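Local coordinates for cupin domain protein (Microcystis aeruginosa DIANCHI905, PDB 5ZBF) that is a bicupin isomerase that binds iron(II) and 4-hydroxyphenylpyruvic acid and takes part in making the Choi moiety of aeruginosins, at residues F22-L31 with Y179-S187. Residues are numbered along the deposited sequence; the frame is centred on the assembly and turned at random.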
loop_
_atom_site.group_PDB
_atom_site.type_symbol
_atom_site.label_atom_id
_atom_site.label_comp_id
_atom_site.label_asym_id
_atom_site.label_seq_id
_atom_site.Cartn_x
_atom_site.Cartn_y
_atom_site.Cartn_z
ATOM N N PHE A 22 5.903 4.259 -8.492
ATOM C CA PHE A 22 5.616 5.636 -8.136
ATOM C C PHE A 22 6.631 6.122 -7.098
ATOM O O PHE A 22 6.837 5.467 -6.071
ATOM C CB PHE A 22 4.254 5.777 -7.474
ATOM C CG PHE A 22 3.065 5.268 -8.257
ATOM C CD1 PHE A 22 2.136 6.160 -8.783
ATOM C CD2 PHE A 22 2.794 3.912 -8.349
ATOM C CE1 PHE A 22 0.999 5.704 -9.425
ATOM C CE2 PHE A 22 1.652 3.451 -8.989
ATOM C CZ PHE A 22 0.755 4.349 -9.529
ATOM N N GLN A 23 7.204 7.296 -7.326
ATOM C CA GLN A 23 8.154 7.878 -6.380
ATOM C C GLN A 23 7.399 8.773 -5.414
ATOM O O GLN A 23 6.654 9.634 -5.854
ATOM C CB GLN A 23 9.217 8.690 -7.118
ATOM C CG GLN A 23 10.421 9.059 -6.260
ATOM C CD GLN A 23 11.277 7.852 -5.904
ATOM O OE1 GLN A 23 11.672 7.075 -6.778
ATOM N NE2 GLN A 23 11.572 7.694 -4.615
ATOM N N CYS A 24 7.598 8.558 -4.111
ATOM C CA CYS A 24 6.995 9.378 -3.056
ATOM C C CYS A 24 8.112 9.856 -2.107
ATOM O O CYS A 24 8.297 9.327 -1.006
ATOM C CB CYS A 24 5.947 8.574 -2.288
ATOM S SG CYS A 24 4.597 7.947 -3.303
ATOM N N GLN A 25 8.854 10.859 -2.567
ATOM C CA GLN A 25 10.100 11.287 -1.934
ATOM C C GLN A 25 11.017 10.083 -1.684
ATOM O O GLN A 25 11.489 9.487 -2.645
ATOM C CB GLN A 25 9.822 12.128 -0.686
ATOM C CG GLN A 25 9.340 13.520 -1.053
ATOM C CD GLN A 25 9.076 14.418 0.149
ATOM O OE1 GLN A 25 9.435 14.101 1.285
ATOM N NE2 GLN A 25 8.441 15.548 -0.105
ATOM N N ASP A 26 11.250 9.694 -0.430
ATOM C CA ASP A 26 12.208 8.616 -0.152
ATOM C C ASP A 26 11.556 7.237 -0.065
ATOM O O ASP A 26 12.225 6.249 0.263
ATOM C CB ASP A 26 13.012 8.915 1.116
ATOM C CG ASP A 26 13.892 10.136 0.973
ATOM O OD1 ASP A 26 14.385 10.403 -0.145
ATOM O OD2 ASP A 26 14.098 10.829 1.986
ATOM N N THR A 27 10.261 7.171 -0.368
ATOM C CA THR A 27 9.540 5.917 -0.436
ATOM C C THR A 27 9.152 5.634 -1.889
ATOM O O THR A 27 8.703 6.526 -2.608
ATOM C CB THR A 27 8.260 5.989 0.414
ATOM O OG1 THR A 27 8.599 6.415 1.735
ATOM C CG2 THR A 27 7.548 4.643 0.474
ATOM N N ILE A 28 9.356 4.393 -2.311
ATOM C CA ILE A 28 8.835 3.908 -3.582
ATOM C C ILE A 28 7.584 3.079 -3.313
ATOM O O ILE A 28 7.604 2.159 -2.489
ATOM C CB ILE A 28 9.878 3.038 -4.307
ATOM C CG1 ILE A 28 11.108 3.869 -4.676
ATOM C CG2 ILE A 28 9.274 2.398 -5.549
ATOM C CD1 ILE A 28 12.364 3.039 -4.815
ATOM N N PHE A 29 6.500 3.415 -4.003
ATOM C CA PHE A 29 5.279 2.628 -3.973
ATOM C C PHE A 29 5.132 1.991 -5.343
ATOM O O PHE A 29 5.286 2.674 -6.360
ATOM C CB PHE A 29 4.071 3.528 -3.679
ATOM C CG PHE A 29 2.741 2.814 -3.736
ATOM C CD1 PHE A 29 2.149 2.326 -2.581
ATOM C CD2 PHE A 29 2.083 2.615 -4.951
ATOM C CE1 PHE A 29 0.937 1.653 -2.628
ATOM C CE2 PHE A 29 0.882 1.934 -5.006
ATOM C CZ PHE A 29 0.286 1.476 -3.838
ATOM N N GLN A 30 4.825 0.703 -5.381
ATOM C CA GLN A 30 4.559 0.047 -6.659
ATOM C C GLN A 30 3.321 -0.825 -6.655
ATOM O O GLN A 30 3.028 -1.503 -5.683
ATOM C CB GLN A 30 5.783 -0.755 -7.127
ATOM C CG GLN A 30 6.217 -1.854 -6.180
ATOM C CD GLN A 30 7.625 -2.377 -6.463
ATOM O OE1 GLN A 30 8.492 -1.641 -6.916
ATOM N NE2 GLN A 30 7.850 -3.642 -6.170
ATOM N N LEU A 31 2.581 -0.783 -7.761
ATOM C CA LEU A 31 1.532 -1.750 -8.016
ATOM C C LEU A 31 2.164 -2.861 -8.851
ATOM O O LEU A 31 2.914 -2.573 -9.791
ATOM C CB LEU A 31 0.370 -1.107 -8.782
ATOM C CG LEU A 31 -0.419 0.009 -8.111
ATOM C CD1 LEU A 31 -1.365 0.666 -9.108
ATOM C CD2 LEU A 31 -1.179 -0.525 -6.909
ATOM N N TYR A 179 -8.678 3.515 -9.140
ATOM C CA TYR A 179 -7.671 2.472 -8.996
ATOM C C TYR A 179 -6.638 2.580 -10.128
ATOM O O TYR A 179 -6.988 2.799 -11.284
ATOM C CB TYR A 179 -8.272 1.069 -8.936
ATOM C CG TYR A 179 -7.161 0.054 -8.897
ATOM C CD1 TYR A 179 -6.436 -0.157 -7.731
ATOM C CD2 TYR A 179 -6.769 -0.616 -10.051
ATOM C CE1 TYR A 179 -5.383 -1.047 -7.696
ATOM C CE2 TYR A 179 -5.712 -1.497 -10.029
ATOM C CZ TYR A 179 -5.024 -1.708 -8.850
ATOM O OH TYR A 179 -3.970 -2.578 -8.828
ATOM N N GLY A 180 -5.368 2.436 -9.764
ATOM C CA GLY A 180 -4.258 2.643 -10.686
ATOM C C GLY A 180 -3.472 3.919 -10.461
ATOM O O GLY A 180 -2.384 4.088 -11.017
ATOM N N GLN A 181 -4.040 4.826 -9.665
ATOM C CA GLN A 181 -3.414 6.084 -9.295
ATOM C C GLN A 181 -3.207 6.077 -7.792
ATOM O O GLN A 181 -3.854 5.309 -7.083
ATOM C CB GLN A 181 -4.314 7.263 -9.656
ATOM C CG GLN A 181 -4.720 7.324 -11.115
ATOM C CD GLN A 181 -5.760 8.397 -11.380
ATOM O OE1 GLN A 181 -6.947 8.181 -11.173
ATOM N NE2 GLN A 181 -5.317 9.554 -11.854
ATOM N N ILE A 182 -2.296 6.912 -7.311
ATOM C CA ILE A 182 -2.137 7.140 -5.869
ATOM C C ILE A 182 -2.080 8.628 -5.542
ATOM O O ILE A 182 -1.867 9.473 -6.417
ATOM C CB ILE A 182 -0.871 6.455 -5.276
ATOM C CG1 ILE A 182 0.424 7.198 -5.668
ATOM C CG2 ILE A 182 -0.798 4.990 -5.681
ATOM C CD1 ILE A 182 1.677 6.548 -5.117
ATOM N N TYR A 183 -2.283 8.944 -4.266
ATOM C CA TYR A 183 -1.914 10.256 -3.767
ATOM C C TYR A 183 -0.762 10.095 -2.786
ATOM O O TYR A 183 -0.614 9.049 -2.136
ATOM C CB TYR A 183 -3.100 11.011 -3.135
ATOM C CG TYR A 183 -3.609 10.425 -1.840
ATOM C CD1 TYR A 183 -2.993 10.715 -0.627
ATOM C CD2 TYR A 183 -4.695 9.565 -1.828
ATOM C CE1 TYR A 183 -3.452 10.158 0.566
ATOM C CE2 TYR A 183 -5.173 9.017 -0.647
ATOM C CZ TYR A 183 -4.549 9.309 0.549
ATOM O OH TYR A 183 -5.031 8.746 1.710
ATOM N N TYR A 184 0.032 11.149 -2.684
ATOM C CA TYR A 184 1.115 11.227 -1.722
ATOM C C TYR A 184 1.010 12.557 -0.987
ATOM O O TYR A 184 1.067 13.616 -1.608
ATOM C CB TYR A 184 2.466 11.117 -2.429
ATOM C CG TYR A 184 3.634 11.467 -1.539
ATOM C CD1 TYR A 184 3.802 10.839 -0.312
ATOM C CD2 TYR A 184 4.571 12.431 -1.922
ATOM C CE1 TYR A 184 4.873 11.154 0.515
ATOM C CE2 TYR A 184 5.645 12.747 -1.104
ATOM C CZ TYR A 184 5.787 12.106 0.116
ATOM O OH TYR A 184 6.843 12.415 0.952
ATOM N N ALA A 185 0.849 12.486 0.330
ATOM C CA ALA A 185 0.752 13.680 1.173
ATOM C C ALA A 185 1.956 13.722 2.099
ATOM O O ALA A 185 2.011 12.967 3.067
ATOM C CB ALA A 185 -0.537 13.663 1.983
ATOM N N PRO A 186 2.935 14.592 1.799
ATOM C CA PRO A 186 4.073 14.741 2.694
ATOM C C PRO A 186 3.646 15.210 4.071
ATOM O O PRO A 186 2.510 15.672 4.252
ATOM C CB PRO A 186 4.925 15.827 2.022
ATOM C CG PRO A 186 4.503 15.836 0.608
ATOM C CD PRO A 186 3.064 15.431 0.596
ATOM N N SER A 187 4.559 15.107 5.028
ATOM C CA SER A 187 4.307 15.606 6.376
ATOM C C SER A 187 3.790 17.041 6.338
ATOM O O SER A 187 4.316 17.887 5.609
ATOM C CB SER A 187 5.573 15.531 7.229
ATOM O OG SER A 187 5.835 14.191 7.607
#
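Ile182 lies against Phe22 and Phe29 where the two rings meet, and both of its branches rest on Phe22. Ile182 CG2 sits over the centre of one face of Phe22, a CH-pi contact 4.2 Å from the ring centroid, and at the same time lies 3.6 Å from Phe29 CE2. With chi1 at 74°, Ile182 CG1 is placed between the backbone N and the carbonyl carbon, and the extended tip Ile182 CD1 reaches 3.6 Å from Phe22 CB and 3.7 Å from Cys24 SG. The edge of the Phe22 ring meets the backbone instead: Gly180 O lies near the ring plane, 3.5 Å from Phe22 CZ. Further along, Leu31 closes the row by setting CD1 3.8 Å from Gly180 CA.

Towards the turn, Cys24 lays CB over one face of Tyr184, 3.8 Å from the ring centroid, while its sulfur approaches the same ring obliquely. Tyr184 swings its ring there with CG anti to the backbone N (chi1 168°). Gln25, in the type II' turn from Cys24 to Thr27, crosses the phenol end with its amide plane turned 77° from the ring. The phenol oxygen hydrogen-bonds Glu156, whereas the Gln25 amide nitrogen is held by Glu3.

No hydrogen bond joins 22-31 to 179-187; side chains carry the contact. It packs a beta-hairpin, which brings Gln30 of the ligand pocket on its outgoing strand, against the second cupin domain, an interdomain interface in keeping with a bicupin fold.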